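Local structure of beta-1,4-exocellulase (Thermobifida fusca, 4B4H) at residues K11-N15 with V67-G71; F222-T226 with E262-V266. The protein probably hydrolyses the beta-1,4 linkages of cellulose as a cellobiohydrolase of glycoside hydrolase family 6, this chain being its catalytic domain. All blocks are in the same frame, centred on the assembly; numbering follows the deposited sequence.

Contact 1 of 2, residues K11-N15 with V67-G71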
loop_
_atom_site.group_PDB
_atom_site.type_symbol
_atom_site.label_atom_id
_atom_site.label_comp_id
_atom_site.label_asym_id
_atom_site.label_seq_id
_atom_site.Cartn_x
_atom_site.Cartn_y
_atom_site.Cartn_z
ATOM N N LYS A 11 10.762 -0.426 19.183
ATOM C CA LYS A 11 10.994 0.879 18.579
ATOM C C LYS A 11 10.809 0.742 17.064
ATOM O O LYS A 11 10.980 -0.348 16.514
ATOM C CB LYS A 11 12.423 1.365 18.858
ATOM C CG LYS A 11 12.651 2.035 20.211
ATOM C CD LYS A 11 13.338 1.091 21.182
ATOM C CE LYS A 11 14.482 1.773 21.917
ATOM N NZ LYS A 11 14.897 1.051 23.155
ATOM N N LEU A 12 10.467 1.832 16.394
ATOM C CA LEU A 12 10.332 1.808 14.942
ATOM C C LEU A 12 11.459 2.587 14.258
ATOM O O LEU A 12 11.837 3.672 14.694
ATOM C CB LEU A 12 8.955 2.331 14.490
ATOM C CG LEU A 12 7.708 1.966 15.321
ATOM C CD1 LEU A 12 6.482 2.721 14.807
ATOM C CD2 LEU A 12 7.445 0.462 15.386
ATOM N N TYR A 13 11.981 2.016 13.172
ATOM C CA TYR A 13 13.021 2.657 12.357
ATOM C C TYR A 13 12.622 4.062 11.902
ATOM O O TYR A 13 11.483 4.269 11.494
ATOM C CB TYR A 13 13.284 1.812 11.105
ATOM C CG TYR A 13 14.401 2.322 10.230
ATOM C CD1 TYR A 13 15.704 2.394 10.712
ATOM C CD2 TYR A 13 14.155 2.760 8.922
ATOM C CE1 TYR A 13 16.736 2.858 9.922
ATOM C CE2 TYR A 13 15.188 3.227 8.116
ATOM C CZ TYR A 13 16.481 3.284 8.639
ATOM O OH TYR A 13 17.551 3.726 7.890
ATOM N N VAL A 14 13.564 5.005 11.948
ATOM C CA VAL A 14 13.370 6.329 11.327
ATOM C C VAL A 14 14.384 6.470 10.188
ATOM O O VAL A 14 15.596 6.377 10.399
ATOM C CB VAL A 14 13.495 7.503 12.340
ATOM C CG1 VAL A 14 13.237 8.848 11.670
ATOM C CG2 VAL A 14 12.512 7.321 13.488
ATOM N N ASN A 15 13.885 6.688 8.979
ATOM C CA ASN A 15 14.749 6.763 7.805
ATOM C C ASN A 15 15.385 8.138 7.753
ATOM O O ASN A 15 14.678 9.134 7.552
ATOM C CB ASN A 15 13.950 6.476 6.532
ATOM C CG ASN A 15 14.785 6.576 5.263
ATOM O OD1 ASN A 15 15.943 7.000 5.297
ATOM N ND2 ASN A 15 14.197 6.202 4.136
ATOM N N VAL A 67 19.884 -1.105 13.308
ATOM C CA VAL A 67 20.607 -1.765 14.407
ATOM C C VAL A 67 21.107 -0.706 15.396
ATOM O O VAL A 67 20.890 -0.815 16.609
ATOM C CB VAL A 67 21.766 -2.643 13.867
ATOM C CG1 VAL A 67 22.751 -3.004 14.959
ATOM C CG2 VAL A 67 21.214 -3.911 13.243
ATOM N N ARG A 68 21.738 0.334 14.866
ATOM C CA ARG A 68 22.207 1.437 15.693
ATOM C C ARG A 68 21.071 2.073 16.490
ATOM O O ARG A 68 21.209 2.288 17.694
ATOM C CB ARG A 68 22.930 2.461 14.829
ATOM C CG ARG A 68 23.534 3.637 15.580
ATOM C CD ARG A 68 24.313 4.532 14.624
ATOM N NE ARG A 68 25.582 3.918 14.239
ATOM C CZ ARG A 68 25.795 3.224 13.120
ATOM N NH1 ARG A 68 24.813 3.034 12.237
ATOM N NH2 ARG A 68 26.993 2.708 12.894
ATOM N N GLN A 69 19.937 2.333 15.836
ATOM C CA GLN A 69 18.792 2.950 16.521
ATOM C C GLN A 69 18.155 2.058 17.587
ATOM O O GLN A 69 17.477 2.561 18.482
ATOM C CB GLN A 69 17.707 3.369 15.515
ATOM C CG GLN A 69 18.103 4.485 14.576
ATOM C CD GLN A 69 17.038 4.783 13.532
ATOM O OE1 GLN A 69 15.866 4.405 13.675
ATOM N NE2 GLN A 69 17.449 5.428 12.456
ATOM N N SER A 70 18.368 0.742 17.484
ATOM C CA SER A 70 17.767 -0.231 18.396
ATOM C C SER A 70 18.343 -0.167 19.807
ATOM O O SER A 70 17.613 -0.343 20.773
ATOM C CB SER A 70 17.899 -1.654 17.841
ATOM O OG SER A 70 19.177 -2.216 18.091
ATOM N N GLY A 71 19.646 0.080 19.911
ATOM C CA GLY A 71 20.336 0.096 21.206
ATOM C C GLY A 71 20.384 -1.241 21.928
ATOM O O GLY A 71 20.834 -1.316 23.069
HETATM O O HOH W 1 14.091 4.437 15.916
#
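Gln69 reaches Val14 because its CG lies beside its own backbone N (chi1 -67°) and the chain runs extended from there, carrying the terminal amide across to the backbone of 11-15. The amide then grips both polar atoms of Val14. Val14 N gives a nearly straight bond to Gln69 OE1 (2.9 Å, 168° at the hydrogen), and Gln69 NE2 returns one to Val14 O (2.9 Å). Each acceptor is met in its carbonyl plane on a lone pair, so the amide pairs with the Val14 backbone N and O much as a peptide group would, just past the end of strand 11-12, and the two bonds together fix its rotation. Gln69 OE1 also accepts from a water (2.9 Å) that donates to Leu12 O (2.7 Å) as well. Tyr13 adds its ring, whose plane is 8° from that of the amide; CD1 lies 3.6 Å from Gln69 OE1, and CE1 3.7 Å from Gln69 NE2. Lys11 CE and NZ both come within 3.9 Å of Ser70 O, while NZ forms its salt bridge with Asp73. Glu65, one turn earlier in the helix, takes a further bond from Gln69 NE2, and the hydroxyl of Tyr13 bonds His62 of the same helix. The contact thus ties the C-terminal end of helix 59-70 to the chain leaving strand 11-12, and both pack against strand 75-81, the parallel neighbour of strand 11-12, through Leu75 and Ile77.

Contact 2 of 2, residues F222-T226 with E262-V266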
loop_
_atom_site.group_PDB
_atom_site.type_symbol
_atom_site.label_atom_id
_atom_site.label_comp_id
_atom_site.label_asym_id
_atom_site.label_seq_id
_atom_site.Cartn_x
_atom_site.Cartn_y
_atom_site.Cartn_z
ATOM N N PHE A 222 -1.171 -9.590 6.241
ATOM C CA PHE A 222 -1.532 -8.862 5.040
ATOM C C PHE A 222 -1.539 -7.364 5.322
ATOM O O PHE A 222 -1.768 -6.938 6.437
ATOM C CB PHE A 222 -2.897 -9.347 4.530
ATOM C CG PHE A 222 -2.898 -10.790 4.082
ATOM C CD1 PHE A 222 -3.015 -11.833 4.998
ATOM C CD2 PHE A 222 -2.748 -11.099 2.737
ATOM C CE1 PHE A 222 -2.996 -13.163 4.581
ATOM C CE2 PHE A 222 -2.725 -12.420 2.319
ATOM C CZ PHE A 222 -2.846 -13.443 3.232
ATOM N N ILE A 223 -1.270 -6.575 4.297
ATOM C CA ILE A 223 -1.341 -5.119 4.393
ATOM C C ILE A 223 -2.290 -4.531 3.353
ATOM O O ILE A 223 -2.160 -4.821 2.138
ATOM C CB ILE A 223 0.058 -4.452 4.315
ATOM C CG1 ILE A 223 -0.061 -2.928 4.372
ATOM C CG2 ILE A 223 0.776 -4.837 3.022
ATOM C CD1 ILE A 223 1.263 -2.216 4.553
ATOM N N SER A 224 -3.176 -3.662 3.828
ATOM C CA SER A 224 -4.052 -2.884 2.955
ATOM C C SER A 224 -3.716 -1.400 2.906
ATOM O O SER A 224 -3.041 -0.842 3.822
ATOM C CB SER A 224 -5.528 -3.034 3.354
ATOM O OG SER A 224 -5.944 -2.010 4.248
ATOM N N ASN A 225 -4.211 -0.783 1.828
ATOM C CA ASN A 225 -4.162 0.659 1.603
ATOM C C ASN A 225 -2.765 1.191 1.275
ATOM O O ASN A 225 -2.534 2.394 1.372
ATOM C CB ASN A 225 -4.724 1.416 2.822
ATOM C CG ASN A 225 -5.357 2.724 2.453
ATOM O OD1 ASN A 225 -5.863 2.887 1.346
ATOM N ND2 ASN A 225 -5.348 3.678 3.393
ATOM N N THR A 226 -1.843 0.300 0.884
ATOM C CA THR A 226 -0.421 0.686 0.781
ATOM C C THR A 226 -0.266 1.757 -0.283
ATOM O O THR A 226 -0.701 1.570 -1.425
ATOM C CB THR A 226 0.516 -0.488 0.446
ATOM O OG1 THR A 226 0.221 -1.593 1.291
ATOM C CG2 THR A 226 1.949 -0.055 0.684
ATOM N N GLU A 262 -11.305 0.855 5.294
ATOM C CA GLU A 262 -10.282 -0.189 5.293
ATOM C C GLU A 262 -10.374 -1.134 6.482
ATOM O O GLU A 262 -10.095 -2.330 6.360
ATOM C CB GLU A 262 -8.883 0.436 5.241
ATOM C CG GLU A 262 -8.524 1.074 3.905
ATOM C CD GLU A 262 -8.540 0.065 2.771
ATOM O OE1 GLU A 262 -7.639 -0.780 2.703
ATOM O OE2 GLU A 262 -9.482 0.088 1.954
ATOM N N LEU A 263 -10.760 -0.606 7.636
ATOM C CA LEU A 263 -10.771 -1.431 8.820
ATOM C C LEU A 263 -11.811 -2.547 8.732
ATOM O O LEU A 263 -11.498 -3.713 9.010
ATOM C CB LEU A 263 -10.957 -0.592 10.082
ATOM C CG LEU A 263 -10.928 -1.409 11.377
ATOM C CD1 LEU A 263 -9.598 -2.099 11.612
ATOM C CD2 LEU A 263 -11.276 -0.536 12.573
ATOM N N SER A 264 -13.039 -2.198 8.336
ATOM C CA SER A 264 -14.071 -3.211 8.157
ATOM C C SER A 264 -13.580 -4.276 7.193
ATOM O O SER A 264 -13.749 -5.465 7.427
ATOM C CB SER A 264 -15.357 -2.588 7.621
ATOM O OG SER A 264 -15.123 -1.937 6.385
ATOM N N PHE A 265 -12.957 -3.812 6.112
ATOM C CA PHE A 265 -12.435 -4.653 5.049
ATOM C C PHE A 265 -11.369 -5.650 5.528
ATOM O O PHE A 265 -11.550 -6.864 5.393
ATOM C CB PHE A 265 -11.931 -3.761 3.902
ATOM C CG PHE A 265 -11.115 -4.486 2.855
ATOM C CD1 PHE A 265 -11.692 -5.440 2.023
ATOM C CD2 PHE A 265 -9.760 -4.202 2.707
ATOM C CE1 PHE A 265 -10.933 -6.077 1.051
ATOM C CE2 PHE A 265 -8.997 -4.842 1.749
ATOM C CZ PHE A 265 -9.581 -5.786 0.925
ATOM N N VAL A 266 -10.254 -5.159 6.065
ATOM C CA VAL A 266 -9.195 -6.090 6.527
ATOM C C VAL A 266 -9.653 -7.053 7.636
ATOM O O VAL A 266 -9.147 -8.169 7.727
ATOM C CB VAL A 266 -7.854 -5.399 6.918
ATOM C CG1 VAL A 266 -7.308 -4.614 5.732
ATOM C CG2 VAL A 266 -8.014 -4.516 8.149
#
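Ser224 and Glu262 make the polar link: Ser224 OG donates to Glu262 OE1 over 2.6 Å, meeting the anti side of the carboxylate and lying 17° out of its plane. Glu262 OE2 accepts from His189 N, so both oxygens of this buried group have a donor; the bend at chi2 folds the carboxylate back toward the strand end. With an alanine in place of Glu262, the Ser224 hydroxyl and the His189 N-H would probably be left without their acceptor, and the Asn225 amide without the group it stacks on.

Flat groups supply a second kind of interaction. The Asn225 amide stacks on the Glu262 carboxylate, the planes 30° apart and Asn225 CG 4.2 Å from Glu262 CD, while Asn225 OD1 is held by Ser230 N.

Van der Waals contacts complete the interface. Val266 CG1 presses on Ser224 CB at 3.4 Å, tighter than usual for two carbons, and Phe265 offers its ring edge, CE2, to Ser224 CB at 4.2 Å.

Segments 222-224 and 262-266 run roughly antiparallel (154° between their axes, 9.8 Å apart). Helix 262-276 leads on to strand 283-287, parallel to 221-224 and paired with it, so the contact belongs to a beta-alpha-beta crossover, with Val266 reaching Met284 on the second strand.

Contact 1 closes before contact 2 opens, so the two come in series along the chain. Their centres are 26 Å apart and their nearest atoms about 13 Å, with no touch between them. Both nevertheless pack on one sheet: strand 11-12 is joined to strand 221-224 through 75-81, 127-133 and 180-185, each parallel to the next. Each contact sets a helix, 59-70 or 262-276, against this sheet, as expected of the distorted alpha/beta barrel of family 6. Contact 1 lies peripherally, 22 Å from the chain centre, whereas contact 2 is buried and 9 Å from it, beside His188 and Asn228, predicted to bind substrate.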